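Local coordinates for protein PTS-dependent dihydroxyacetone kinase, ADP-binding subunit dhaL (PDB 3CR3) that passes a phosphoryl group from DhaM to DhaK-bound dihydroxyacetone through a bound ADP/ATP and magnesium in the PEP-dependent dihydroxyacetone kinase, at residues 129-134 with 185-190; 6-11 with 55-60; 49-54 with 64-69. All coordinates share one frame; numbering follows the deposited sequence.

Contact 1: residues 129-134 with 185-190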
ATOM      1  N   SER A 129      21.033 -24.866  -9.755  1.00 13.68           N
ATOM      2  CA  SER A 129      22.178 -24.637 -10.647  1.00 14.22           C
ATOM      3  C   SER A 129      23.387 -25.471 -10.263  1.00 14.41           C
ATOM      4  O   SER A 129      23.999 -26.113 -11.125  1.00 14.56           O
ATOM      5  CB  SER A 129      22.570 -23.163 -10.658  1.00 14.38           C
ATOM      6  OG  SER A 129      23.667 -22.947 -11.536  1.00 16.41           O
ATOM      7  N   ALA A 130      23.739 -25.454  -8.976  1.00 14.54           N
ATOM      8  CA  ALA A 130      24.885 -26.239  -8.479  1.00 14.97           C
ATOM      9  C   ALA A 130      24.684 -27.737  -8.711  1.00 15.12           C
ATOM     10  O   ALA A 130      25.619 -28.458  -9.078  1.00 15.21           O
ATOM     11  CB  ALA A 130      25.147 -25.936  -6.981  1.00 15.21           C
ATOM     12  N   PHE A 131      23.452 -28.204  -8.512  1.00 14.48           N
ATOM     13  CA  PHE A 131      23.141 -29.625  -8.681  1.00 13.93           C
ATOM     14  C   PHE A 131      23.234 -30.062 -10.143  1.00 13.45           C
ATOM     15  O   PHE A 131      23.815 -31.118 -10.446  1.00 14.04           O
ATOM     16  CB  PHE A 131      21.752 -29.921  -8.100  1.00 13.58           C
ATOM     17  CG  PHE A 131      21.310 -31.343  -8.251  1.00 14.86           C
ATOM     18  CD1 PHE A 131      22.020 -32.386  -7.637  1.00 15.83           C
ATOM     19  CD2 PHE A 131      20.145 -31.645  -8.955  1.00 15.67           C
ATOM     20  CE1 PHE A 131      21.595 -33.714  -7.754  1.00 16.07           C
ATOM     21  CE2 PHE A 131      19.698 -32.968  -9.069  1.00 14.06           C
ATOM     22  CZ  PHE A 131      20.419 -34.004  -8.470  1.00 14.61           C
ATOM     23  N   LEU A 132      22.677 -29.256 -11.047  1.00 12.93           N
ATOM     24  CA  LEU A 132      22.799 -29.508 -12.500  1.00 12.96           C
ATOM     25  C   LEU A 132      24.254 -29.526 -12.954  1.00 13.10           C
ATOM     26  O   LEU A 132      24.676 -30.417 -13.690  1.00 12.38           O
ATOM     27  CB  LEU A 132      22.024 -28.463 -13.312  1.00 12.95           C
ATOM     28  CG  LEU A 132      22.155 -28.493 -14.841  1.00 12.93           C
ATOM     29  CD1 LEU A 132      21.512 -29.765 -15.421  1.00 12.73           C
ATOM     30  CD2 LEU A 132      21.538 -27.253 -15.437  1.00 12.51           C
ATOM     31  N   ASN A 133      25.013 -28.523 -12.526  1.00 13.74           N
ATOM     32  CA  ASN A 133      26.436 -28.459 -12.858  1.00 14.58           C
ATOM     33  C   ASN A 133      27.130 -29.764 -12.444  1.00 14.28           C
ATOM     34  O   ASN A 133      27.877 -30.346 -13.222  1.00 13.50           O
ATOM     35  CB  ASN A 133      27.098 -27.228 -12.217  1.00 14.65           C
ATOM     36  CG  ASN A 133      26.803 -25.923 -12.984  1.00 17.51           C
ATOM     37  OD1 ASN A 133      26.597 -25.931 -14.202  1.00 19.99           O
ATOM     38  ND2 ASN A 133      26.809 -24.798 -12.270  1.00 19.19           N
ATOM     39  N   ASP A 134      26.822 -30.235 -11.233  1.00 14.42           N
ATOM     40  CA  ASP A 134      27.372 -31.492 -10.701  1.00 14.87           C
ATOM     41  C   ASP A 134      26.991 -32.708 -11.554  1.00 14.94           C
ATOM     42  O   ASP A 134      27.841 -33.545 -11.864  1.00 14.76           O
ATOM     43  CB  ASP A 134      26.941 -31.700  -9.238  1.00 14.60           C
ATOM     44  CG  ASP A 134      27.784 -30.890  -8.253  1.00 15.29           C
ATOM     45  OD1 ASP A 134      28.829 -30.337  -8.670  1.00 15.01           O
ATOM     46  OD2 ASP A 134      27.402 -30.816  -7.062  1.00 14.86           O
ATOM     47  N   GLU A 185      18.504 -34.759  -2.889  1.00  9.63           N
ATOM     48  CA  GLU A 185      19.029 -35.838  -2.072  1.00 11.57           C
ATOM     49  C   GLU A 185      18.186 -37.120  -2.214  1.00 11.02           C
ATOM     50  O   GLU A 185      18.729 -38.201  -2.395  1.00 11.79           O
ATOM     51  CB  GLU A 185      19.160 -35.355  -0.618  1.00 11.18           C
ATOM     52  CG  GLU A 185      18.789 -36.330   0.452  1.00 13.32           C
ATOM     53  CD  GLU A 185      19.013 -35.762   1.853  1.00 14.66           C
ATOM     54  OE1 GLU A 185      19.009 -34.503   2.020  1.00 17.37           O
ATOM     55  OE2 GLU A 185      19.192 -36.589   2.775  1.00 17.13           O
ATOM     56  N   THR A 186      16.865 -36.987  -2.150  1.00 11.25           N
ATOM     57  CA  THR A 186      15.960 -38.124  -2.387  1.00 10.85           C
ATOM     58  C   THR A 186      15.982 -38.596  -3.853  1.00 10.85           C
ATOM     59  O   THR A 186      15.867 -39.777  -4.136  1.00 10.66           O
ATOM     60  CB  THR A 186      14.528 -37.781  -1.975  1.00 10.93           C
ATOM     61  OG1 THR A 186      14.149 -36.520  -2.555  1.00  9.62           O
ATOM     62  CG2 THR A 186      14.438 -37.683  -0.452  1.00 11.73           C
ATOM     63  N   LEU A 187      16.134 -37.662  -4.781  1.00 11.24           N
ATOM     64  CA  LEU A 187      16.331 -38.003  -6.183  1.00 10.96           C
ATOM     65  C   LEU A 187      17.562 -38.908  -6.381  1.00 11.58           C
ATOM     66  O   LEU A 187      17.482 -39.958  -7.033  1.00 10.75           O
ATOM     67  CB  LEU A 187      16.444 -36.734  -7.039  1.00 10.22           C
ATOM     68  CG  LEU A 187      16.580 -36.986  -8.553  1.00 10.03           C
ATOM     69  CD1 LEU A 187      15.470 -37.917  -9.088  1.00  7.13           C
ATOM     70  CD2 LEU A 187      16.572 -35.686  -9.289  1.00  8.04           C
ATOM     71  N   LEU A 188      18.690 -38.486  -5.815  1.00 11.99           N
ATOM     72  CA  LEU A 188      19.946 -39.233  -5.915  1.00 12.84           C
ATOM     73  C   LEU A 188      19.822 -40.658  -5.363  1.00 13.53           C
ATOM     74  O   LEU A 188      20.353 -41.610  -5.945  1.00 13.17           O
ATOM     75  CB  LEU A 188      21.072 -38.471  -5.201  1.00 12.07           C
ATOM     76  CG  LEU A 188      21.602 -37.209  -5.886  1.00 11.43           C
ATOM     77  CD1 LEU A 188      22.806 -36.682  -5.132  1.00 10.36           C
ATOM     78  CD2 LEU A 188      21.966 -37.464  -7.349  1.00  9.81           C
ATOM     79  N   GLU A 189      19.105 -40.793  -4.249  1.00 14.92           N
ATOM     80  CA  GLU A 189      18.818 -42.103  -3.643  1.00 16.64           C
ATOM     81  C   GLU A 189      18.132 -43.098  -4.588  1.00 17.21           C
ATOM     82  O   GLU A 189      18.419 -44.297  -4.544  1.00 17.19           O
ATOM     83  CB  GLU A 189      17.945 -41.944  -2.395  1.00 16.23           C
ATOM     84  CG  GLU A 189      18.614 -41.236  -1.218  1.00 18.05           C
ATOM     85  CD  GLU A 189      17.664 -40.989  -0.045  1.00 18.80           C
ATOM     86  OE1 GLU A 189      16.464 -41.335  -0.142  1.00 19.75           O
ATOM     87  OE2 GLU A 189      18.130 -40.447   0.986  1.00 23.13           O
ATOM     88  N   VAL A 190      17.207 -42.626  -5.415  1.00 18.13           N
ATOM     89  CA  VAL A 190      16.428 -43.558  -6.236  1.00 19.34           C
ATOM     90  C   VAL A 190      17.004 -43.685  -7.642  1.00 20.32           C
ATOM     91  O   VAL A 190      16.791 -44.688  -8.326  1.00 20.35           O
ATOM     92  CB  VAL A 190      14.908 -43.212  -6.284  1.00 19.17           C
ATOM     93  CG1 VAL A 190      14.429 -42.665  -4.952  1.00 18.76           C
ATOM     94  CG2 VAL A 190      14.589 -42.241  -7.402  1.00 19.90           C
TER
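F131 meets L187 and L188 where helices 125-136 and 175-191 face each other; the nearest CA pair of the two segments, F131 and E185, is 10.0 Å apart, and the gap is bridged by the phenyl ring and the two leucines. This is a helix-helix contact inside the all-helical barrel of the DhaL fold. With CG anti to the backbone N (chi1 178°), the F131 side chain sets out toward helix 175-191 and its ring presents its far edge, not a face, to L187 and L188. On one flank of that edge CE2 lies 4.1 Å from L187 CD2. Around the L188 isobutyl group the fit is closer: CG and both methyls of L188 gather at F131 CE1. The interaction is purely apolar. Elsewhere the same ring stacks with F184 and is packed by I104 of helix 100-115 and L145 of helix 142-151, which places it in the protein interior. Replacing this ring by the methyl of an alanine is likely to open a gap between the helices, leaving L187 and L188 without their aromatic neighbour and F184 without its stacking partner. Of all the approaches, the shortest is L188 CD2, lying in the ring plane 3.8 Å from F131 CE1.

Contact 2: residues 6-11 with 55-60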
ATOM      1  N   THR A   6       9.646 -45.235  -9.946  1.00 19.08           N
ATOM      2  CA  THR A   6      10.710 -44.573  -9.191  1.00 18.23           C
ATOM      3  C   THR A   6      10.445 -43.088  -9.003  1.00 17.87           C
ATOM      4  O   THR A   6      10.907 -42.505  -8.027  1.00 18.13           O
ATOM      5  CB  THR A   6      12.134 -44.787  -9.788  1.00 18.36           C
ATOM      6  OG1 THR A   6      12.192 -44.278 -11.128  1.00 17.55           O
ATOM      7  CG2 THR A   6      12.503 -46.263  -9.767  1.00 18.52           C
ATOM      8  N   THR A   7       9.719 -42.477  -9.937  1.00 17.68           N
ATOM      9  CA  THR A   7       9.257 -41.100  -9.765  1.00 17.31           C
ATOM     10  C   THR A   7       8.307 -41.014  -8.576  1.00 17.55           C
ATOM     11  O   THR A   7       8.469 -40.149  -7.714  1.00 17.40           O
ATOM     12  CB  THR A   7       8.613 -40.508 -11.040  1.00 17.00           C
ATOM     13  OG1 THR A   7       9.561 -40.543 -12.109  1.00 17.08           O
ATOM     14  CG2 THR A   7       8.207 -39.052 -10.816  1.00 17.03           C
ATOM     15  N   ILE A   8       7.336 -41.923  -8.512  1.00 17.72           N
ATOM     16  CA  ILE A   8       6.428 -41.959  -7.369  1.00 18.66           C
ATOM     17  C   ILE A   8       7.178 -42.282  -6.067  1.00 18.56           C
ATOM     18  O   ILE A   8       6.884 -41.705  -5.011  1.00 19.17           O
ATOM     19  CB  ILE A   8       5.227 -42.895  -7.612  1.00 18.79           C
ATOM     20  CG1 ILE A   8       4.238 -42.216  -8.575  1.00 20.34           C
ATOM     21  CG2 ILE A   8       4.532 -43.236  -6.294  1.00 19.29           C
ATOM     22  CD1 ILE A   8       3.206 -43.148  -9.195  1.00 24.03           C
ATOM     23  N   GLU A   9       8.145 -43.191  -6.152  1.00 18.04           N
ATOM     24  CA  GLU A   9       9.027 -43.478  -5.029  1.00 18.28           C
ATOM     25  C   GLU A   9       9.757 -42.207  -4.578  1.00 17.53           C
ATOM     26  O   GLU A   9       9.813 -41.916  -3.386  1.00 17.12           O
ATOM     27  CB  GLU A   9      10.046 -44.562  -5.397  1.00 17.69           C
ATOM     28  CG  GLU A   9      10.970 -44.982  -4.234  1.00 19.36           C
ATOM     29  CD  GLU A   9      12.104 -45.909  -4.658  1.00 20.44           C
ATOM     30  OE1 GLU A   9      12.258 -46.173  -5.878  1.00 21.71           O
ATOM     31  OE2 GLU A   9      12.848 -46.380  -3.762  1.00 22.95           O
ATOM     32  N   TRP A  10      10.298 -41.459  -5.545  1.00 16.88           N
ATOM     33  CA  TRP A  10      11.139 -40.283  -5.267  1.00 16.66           C
ATOM     34  C   TRP A  10      10.335 -39.220  -4.533  1.00 16.23           C
ATOM     35  O   TRP A  10      10.742 -38.733  -3.472  1.00 16.09           O
ATOM     36  CB  TRP A  10      11.811 -39.757  -6.570  1.00 16.44           C
ATOM     37  CG  TRP A  10      12.297 -38.316  -6.523  1.00 17.00           C
ATOM     38  CD1 TRP A  10      12.919 -37.685  -5.472  1.00 16.43           C
ATOM     39  CD2 TRP A  10      12.206 -37.337  -7.578  1.00 16.61           C
ATOM     40  NE1 TRP A  10      13.203 -36.379  -5.804  1.00 17.03           N
ATOM     41  CE2 TRP A  10      12.777 -36.135  -7.084  1.00 16.88           C
ATOM     42  CE3 TRP A  10      11.686 -37.354  -8.881  1.00 15.76           C
ATOM     43  CZ2 TRP A  10      12.851 -34.970  -7.851  1.00 16.14           C
ATOM     44  CZ3 TRP A  10      11.754 -36.186  -9.646  1.00 17.26           C
ATOM     45  CH2 TRP A  10      12.336 -35.011  -9.128  1.00 16.73           C
ATOM     46  N   LEU A  11       9.167 -38.908  -5.074  1.00 16.22           N
ATOM     47  CA  LEU A  11       8.299 -37.894  -4.500  1.00 17.28           C
ATOM     48  C   LEU A  11       7.786 -38.283  -3.105  1.00 17.22           C
ATOM     49  O   LEU A  11       7.585 -37.416  -2.258  1.00 17.53           O
ATOM     50  CB  LEU A  11       7.142 -37.557  -5.458  1.00 17.48           C
ATOM     51  CG  LEU A  11       7.586 -36.800  -6.713  1.00 18.72           C
ATOM     52  CD1 LEU A  11       6.563 -36.913  -7.843  1.00 18.64           C
ATOM     53  CD2 LEU A  11       7.889 -35.340  -6.393  1.00 19.51           C
ATOM     54  N   SER A  55      -4.931 -40.980  -8.706  1.00 36.47           N
ATOM     55  CA  SER A  55      -4.731 -40.977 -10.148  1.00 36.21           C
ATOM     56  C   SER A  55      -3.985 -42.223 -10.626  1.00 35.75           C
ATOM     57  O   SER A  55      -3.305 -42.901  -9.847  1.00 35.73           O
ATOM     58  CB  SER A  55      -4.048 -39.676 -10.611  1.00 36.49           C
ATOM     59  OG  SER A  55      -2.895 -39.380  -9.846  1.00 36.90           O
ATOM     60  N   ASN A  56      -4.148 -42.527 -11.910  1.00 35.18           N
ATOM     61  CA  ASN A  56      -3.454 -43.632 -12.556  1.00 34.69           C
ATOM     62  C   ASN A  56      -2.698 -43.095 -13.764  1.00 33.62           C
ATOM     63  O   ASN A  56      -3.310 -42.643 -14.739  1.00 33.70           O
ATOM     64  CB  ASN A  56      -4.445 -44.718 -12.983  1.00 35.09           C
ATOM     65  CG  ASN A  56      -3.761 -46.030 -13.315  1.00 37.20           C
ATOM     66  OD1 ASN A  56      -3.500 -46.853 -12.426  1.00 39.07           O
ATOM     67  ND2 ASN A  56      -3.468 -46.241 -14.602  1.00 38.20           N
ATOM     68  N   PHE A  57      -1.369 -43.144 -13.693  1.00 32.26           N
ATOM     69  CA  PHE A  57      -0.518 -42.426 -14.651  1.00 30.58           C
ATOM     70  C   PHE A  57      -0.059 -43.258 -15.837  1.00 29.57           C
ATOM     71  O   PHE A  57       0.401 -44.390 -15.682  1.00 29.94           O
ATOM     72  CB  PHE A  57       0.700 -41.823 -13.946  1.00 30.52           C
ATOM     73  CG  PHE A  57       0.356 -40.778 -12.933  1.00 29.50           C
ATOM     74  CD1 PHE A  57      -0.196 -39.563 -13.330  1.00 29.66           C
ATOM     75  CD2 PHE A  57       0.598 -41.000 -11.582  1.00 28.93           C
ATOM     76  CE1 PHE A  57      -0.516 -38.582 -12.390  1.00 30.78           C
ATOM     77  CE2 PHE A  57       0.289 -40.033 -10.633  1.00 28.97           C
ATOM     78  CZ  PHE A  57      -0.267 -38.821 -11.036  1.00 30.00           C
ATOM     79  N   GLY A  58      -0.185 -42.676 -17.021  1.00 28.23           N
ATOM     80  CA  GLY A  58       0.293 -43.296 -18.251  1.00 26.45           C
ATOM     81  C   GLY A  58       1.781 -43.077 -18.444  1.00 24.91           C
ATOM     82  O   GLY A  58       2.460 -43.897 -19.066  1.00 25.18           O
ATOM     83  N   ASN A  59       2.292 -41.968 -17.912  1.00 23.05           N
ATOM     84  CA  ASN A  59       3.712 -41.655 -18.026  1.00 21.37           C
ATOM     85  C   ASN A  59       4.217 -40.689 -16.943  1.00 20.43           C
ATOM     86  O   ASN A  59       3.436 -40.220 -16.104  1.00 20.03           O
ATOM     87  CB  ASN A  59       4.044 -41.152 -19.442  1.00 21.37           C
ATOM     88  CG  ASN A  59       3.311 -39.877 -19.802  1.00 20.86           C
ATOM     89  OD1 ASN A  59       3.354 -38.909 -19.061  1.00 19.60           O
ATOM     90  ND2 ASN A  59       2.653 -39.866 -20.968  1.00 19.24           N
ATOM     91  N   VAL A  60       5.521 -40.415 -16.976  1.00 18.82           N
ATOM     92  CA  VAL A  60       6.182 -39.549 -16.006  1.00 18.20           C
ATOM     93  C   VAL A  60       5.752 -38.089 -16.193  1.00 18.19           C
ATOM     94  O   VAL A  60       5.513 -37.395 -15.208  1.00 18.53           O
ATOM     95  CB  VAL A  60       7.742 -39.718 -16.066  1.00 18.03           C
ATOM     96  CG1 VAL A  60       8.455 -38.765 -15.117  1.00 17.23           C
ATOM     97  CG2 VAL A  60       8.121 -41.132 -15.733  1.00 16.56           C
TER
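T7 and I8 on helix 4-20 meet V60, the first residue of helix 60-74, and F57 of the loop after helix 37-54; the CA atoms of T7 and V60 are 7.1 Å apart. Two kinds of van der Waals touch make up the contact. The first sets a hydroxyl against methyls: T7 OG1 lies 3.7 Å from V60 CG1, with V60 CG2 only slightly farther. The T7 hydroxyl, opposite its own carbonyl carbon (chi1 -59°), is turned back along the helix, and its hydrogen bond goes to T3 O, so V60 borders an already satisfied polar atom. The second is apolar: the terminal methyl of I8 reaches the rim of the F57 ring near its plane, CD1 being 4.1 Å from F57 CD2. F57 also packs on I63 of helix 60-74. Hydrogen bonds, none across the contact, fasten the loop to the start of helix 60-74: N59, at the N-cap position, accepts from E62 N through OD1, and E62 OE1 in turn accepts from G58 N. The whole is an interhelical loop ending in the N-cap of helix 60-74, laid against helix 4-20 at the periphery of the DhaL helical barrel and away from its nucleotide site.

Contact 3: residues 49-54 with 64-69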
HETATM    1  N   MSE A  49       0.931 -36.029  -2.600  1.00 24.84           N
HETATM    2  CA  MSE A  49       0.939 -37.480  -2.429  1.00 26.26           C
HETATM    3  C   MSE A  49      -0.481 -38.063  -2.404  1.00 26.79           C
HETATM    4  O   MSE A  49      -0.704 -39.169  -2.910  1.00 26.75           O
HETATM    5  CB  MSE A  49       1.738 -37.898  -1.196  1.00 26.32           C
HETATM    6  CG  MSE A  49       3.226 -37.534  -1.247  1.00 28.48           C
HETATM    7 SE   MSE A  49       4.126 -37.847  -2.962  1.00 33.42          SE
HETATM    8  CE  MSE A  49       4.030 -39.812  -2.945  1.00 29.75           C
ATOM      9  N   LYS A  50      -1.427 -37.319  -1.829  1.00 27.49           N
ATOM     10  CA  LYS A  50      -2.850 -37.693  -1.884  1.00 28.81           C
ATOM     11  C   LYS A  50      -3.325 -37.765  -3.335  1.00 29.07           C
ATOM     12  O   LYS A  50      -3.916 -38.760  -3.756  1.00 29.09           O
ATOM     13  CB  LYS A  50      -3.725 -36.679  -1.146  1.00 28.99           C
ATOM     14  CG  LYS A  50      -3.641 -36.681   0.365  1.00 30.62           C
ATOM     15  CD  LYS A  50      -4.893 -36.010   0.938  1.00 32.20           C
ATOM     16  CE  LYS A  50      -4.620 -35.335   2.268  1.00 33.65           C
ATOM     17  NZ  LYS A  50      -5.874 -34.749   2.838  1.00 34.72           N
ATOM     18  N   ALA A  51      -3.059 -36.700  -4.092  1.00 29.55           N
ATOM     19  CA  ALA A  51      -3.481 -36.606  -5.490  1.00 30.22           C
ATOM     20  C   ALA A  51      -2.851 -37.678  -6.384  1.00 30.90           C
ATOM     21  O   ALA A  51      -3.496 -38.159  -7.315  1.00 31.09           O
ATOM     22  CB  ALA A  51      -3.200 -35.214  -6.039  1.00 30.20           C
ATOM     23  N   LEU A  52      -1.606 -38.052  -6.099  1.00 31.63           N
ATOM     24  CA  LEU A  52      -0.932 -39.111  -6.852  1.00 32.61           C
ATOM     25  C   LEU A  52      -1.516 -40.508  -6.593  1.00 33.53           C
ATOM     26  O   LEU A  52      -1.461 -41.376  -7.474  1.00 33.48           O
ATOM     27  CB  LEU A  52       0.580 -39.121  -6.582  1.00 32.51           C
ATOM     28  CG  LEU A  52       1.471 -37.908  -6.883  1.00 32.26           C
ATOM     29  CD1 LEU A  52       2.930 -38.341  -6.950  1.00 32.27           C
ATOM     30  CD2 LEU A  52       1.094 -37.183  -8.150  1.00 32.34           C
ATOM     31  N   GLU A  53      -2.060 -40.719  -5.390  1.00 34.51           N
ATOM     32  CA  GLU A  53      -2.664 -42.005  -5.013  1.00 35.98           C
ATOM     33  C   GLU A  53      -3.934 -42.315  -5.817  1.00 36.12           C
ATOM     34  O   GLU A  53      -4.102 -43.437  -6.305  1.00 36.50           O
ATOM     35  CB  GLU A  53      -2.960 -42.071  -3.502  1.00 35.90           C
ATOM     36  CG  GLU A  53      -1.855 -42.701  -2.628  1.00 36.64           C
ATOM     37  CD  GLU A  53      -2.185 -42.684  -1.114  1.00 37.65           C
ATOM     38  OE1 GLU A  53      -2.416 -41.582  -0.547  1.00 38.74           O
ATOM     39  OE2 GLU A  53      -2.203 -43.775  -0.483  1.00 38.49           O
ATOM     40  N   VAL A  54      -4.816 -41.324  -5.961  1.00 36.43           N
ATOM     41  CA  VAL A  54      -6.105 -41.529  -6.641  1.00 36.68           C
ATOM     42  C   VAL A  54      -5.989 -41.582  -8.167  1.00 36.77           C
ATOM     43  O   VAL A  54      -6.855 -42.153  -8.843  1.00 36.81           O
ATOM     44  CB  VAL A  54      -7.168 -40.470  -6.249  1.00 36.81           C
ATOM     45  CG1 VAL A  54      -7.520 -40.580  -4.762  1.00 36.97           C
ATOM     46  CG2 VAL A  54      -6.703 -39.055  -6.618  1.00 36.84           C
ATOM     47  N   PHE A  64       4.515 -35.310 -13.177  1.00 17.36           N
ATOM     48  CA  PHE A  64       5.036 -33.962 -12.991  1.00 17.89           C
ATOM     49  C   PHE A  64       3.942 -32.893 -13.156  1.00 18.52           C
ATOM     50  O   PHE A  64       3.897 -31.929 -12.392  1.00 18.08           O
ATOM     51  CB  PHE A  64       6.210 -33.697 -13.942  1.00 17.71           C
ATOM     52  CG  PHE A  64       7.463 -34.526 -13.651  1.00 18.38           C
ATOM     53  CD1 PHE A  64       7.709 -35.053 -12.381  1.00 17.35           C
ATOM     54  CD2 PHE A  64       8.413 -34.729 -14.645  1.00 17.24           C
ATOM     55  CE1 PHE A  64       8.854 -35.790 -12.121  1.00 17.92           C
ATOM     56  CE2 PHE A  64       9.561 -35.462 -14.395  1.00 18.36           C
ATOM     57  CZ  PHE A  64       9.788 -35.991 -13.124  1.00 18.62           C
ATOM     58  N   LYS A  65       3.060 -33.072 -14.143  1.00 19.13           N
ATOM     59  CA  LYS A  65       1.947 -32.144 -14.353  1.00 20.40           C
ATOM     60  C   LYS A  65       1.027 -32.090 -13.133  1.00 20.27           C
ATOM     61  O   LYS A  65       0.574 -31.012 -12.745  1.00 20.38           O
ATOM     62  CB  LYS A  65       1.150 -32.500 -15.620  1.00 20.32           C
ATOM     63  CG  LYS A  65       0.016 -31.505 -15.922  1.00 21.41           C
ATOM     64  CD  LYS A  65      -0.413 -31.498 -17.405  1.00 22.43           C
ATOM     65  CE  LYS A  65      -1.582 -30.505 -17.635  1.00 23.84           C
ATOM     66  NZ  LYS A  65      -1.301 -29.140 -17.069  1.00 24.73           N
ATOM     67  N   LYS A  66       0.769 -33.254 -12.536  1.00 20.60           N
ATOM     68  CA  LYS A  66      -0.072 -33.377 -11.343  1.00 20.80           C
ATOM     69  C   LYS A  66       0.594 -32.723 -10.128  1.00 20.71           C
ATOM     70  O   LYS A  66      -0.076 -32.090  -9.294  1.00 20.13           O
ATOM     71  CB  LYS A  66      -0.383 -34.855 -11.060  1.00 20.75           C
ATOM     72  CG  LYS A  66      -1.304 -35.120  -9.854  1.00 21.69           C
ATOM     73  CD  LYS A  66      -2.642 -34.384  -9.961  1.00 24.28           C
ATOM     74  CE  LYS A  66      -3.667 -35.147 -10.809  1.00 25.45           C
ATOM     75  NZ  LYS A  66      -4.841 -34.254 -11.103  1.00 26.43           N
ATOM     76  N   VAL A  67       1.912 -32.878 -10.041  1.00 20.77           N
ATOM     77  CA  VAL A  67       2.699 -32.240  -8.983  1.00 20.77           C
ATOM     78  C   VAL A  67       2.606 -30.722  -9.145  1.00 21.21           C
ATOM     79  O   VAL A  67       2.274 -30.010  -8.201  1.00 21.60           O
ATOM     80  CB  VAL A  67       4.176 -32.719  -8.989  1.00 20.99           C
ATOM     81  CG1 VAL A  67       5.032 -31.916  -7.977  1.00 20.26           C
ATOM     82  CG2 VAL A  67       4.248 -34.198  -8.687  1.00 21.00           C
ATOM     83  N   ALA A  68       2.863 -30.241 -10.353  1.00 21.50           N
ATOM     84  CA  ALA A  68       2.822 -28.811 -10.636  1.00 22.86           C
ATOM     85  C   ALA A  68       1.486 -28.155 -10.220  1.00 23.71           C
ATOM     86  O   ALA A  68       1.482 -27.148  -9.519  1.00 23.26           O
ATOM     87  CB  ALA A  68       3.123 -28.563 -12.096  1.00 22.54           C
HETATM   88  N   MSE A  69       0.361 -28.746 -10.629  1.00 24.38           N
HETATM   89  CA  MSE A  69      -0.960 -28.179 -10.336  1.00 25.99           C
HETATM   90  C   MSE A  69      -1.332 -28.238  -8.856  1.00 24.96           C
HETATM   91  O   MSE A  69      -1.936 -27.303  -8.340  1.00 24.53           O
HETATM   92  CB  MSE A  69      -2.060 -28.839 -11.185  1.00 27.14           C
HETATM   93  CG  MSE A  69      -1.814 -28.781 -12.691  1.00 34.02           C
HETATM   94 SE   MSE A  69      -1.496 -26.967 -13.388  1.00 51.81          SE
HETATM   95  CE  MSE A  69       0.443 -26.811 -13.339  1.00 45.60           C
TER
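L52 and K66 are the nearest CA pair of segments 49-54 and 64-69, 7.3 Å apart. The two short helical segments run roughly antiparallel, with an angle of 141° between their N-to-C directions and axes 9.8 Å apart at closest approach. Joined by a short loop, helices 37-54 and 60-74 form a splayed helical hairpin within the DhaL all-helical barrel. Since one partner on each helix is buried and another lies nearer the surface, the interface grades from leucine and valine inside to the lysine chain at its margin. K66 works here through its hydrocarbon part rather than its ammonium group. Its chain is bent twice, at chi2 (56°) and chi3 (84°), and this fold lays the methylenes across the gap against helix 37-54. The L52 and K66 side chains run alongside with opposite headings, the L52 methyl CD2 meeting K66 CG at 3.6 Å with K66 CB just behind. One residue earlier, the small side chain of A51 points at helix 60-74, and its CB lies 4.0 Å from K66 CD. Together the two residues support successive carbons of the lysine, and F57 of the connecting loop also touches K66. The same L52 methyl is shared with that aromatic, CD2 being 3.6 Å from F57 CZ, so a single branch contacts both the hairpin's second helix and its loop. Just past the segment 49-54, S55 OG hydrogen-bonds the carbonyl of A51 as the helix ends. On the buried side V67 also touches F87 of helix 79-94. What it offers to helix 37-54 is a looser apolar touch, V67 CG2 standing 4.4 Å from L52 CD2.

Contacts 2 and 3 are neighbours, with centres about 9 Å apart, and share elements: helices 37-54 and 60-74 pair directly in contact 3, while contact 2 lays their connecting loop on helix 4-20. L11 and V67 join the two, L11 CD1 lying 3.7 Å from V67 CG2. Contact 1 uses a different helix pair and is the buried one, an aromatic edge against leucines; the other two are partly buried and admit a threonine hydroxyl or lysine methylenes. W10 links contacts 1 and 2 by packing on T186 and L187, so helix 4-20 connects both regions. Contacts 1 and 3 do not touch.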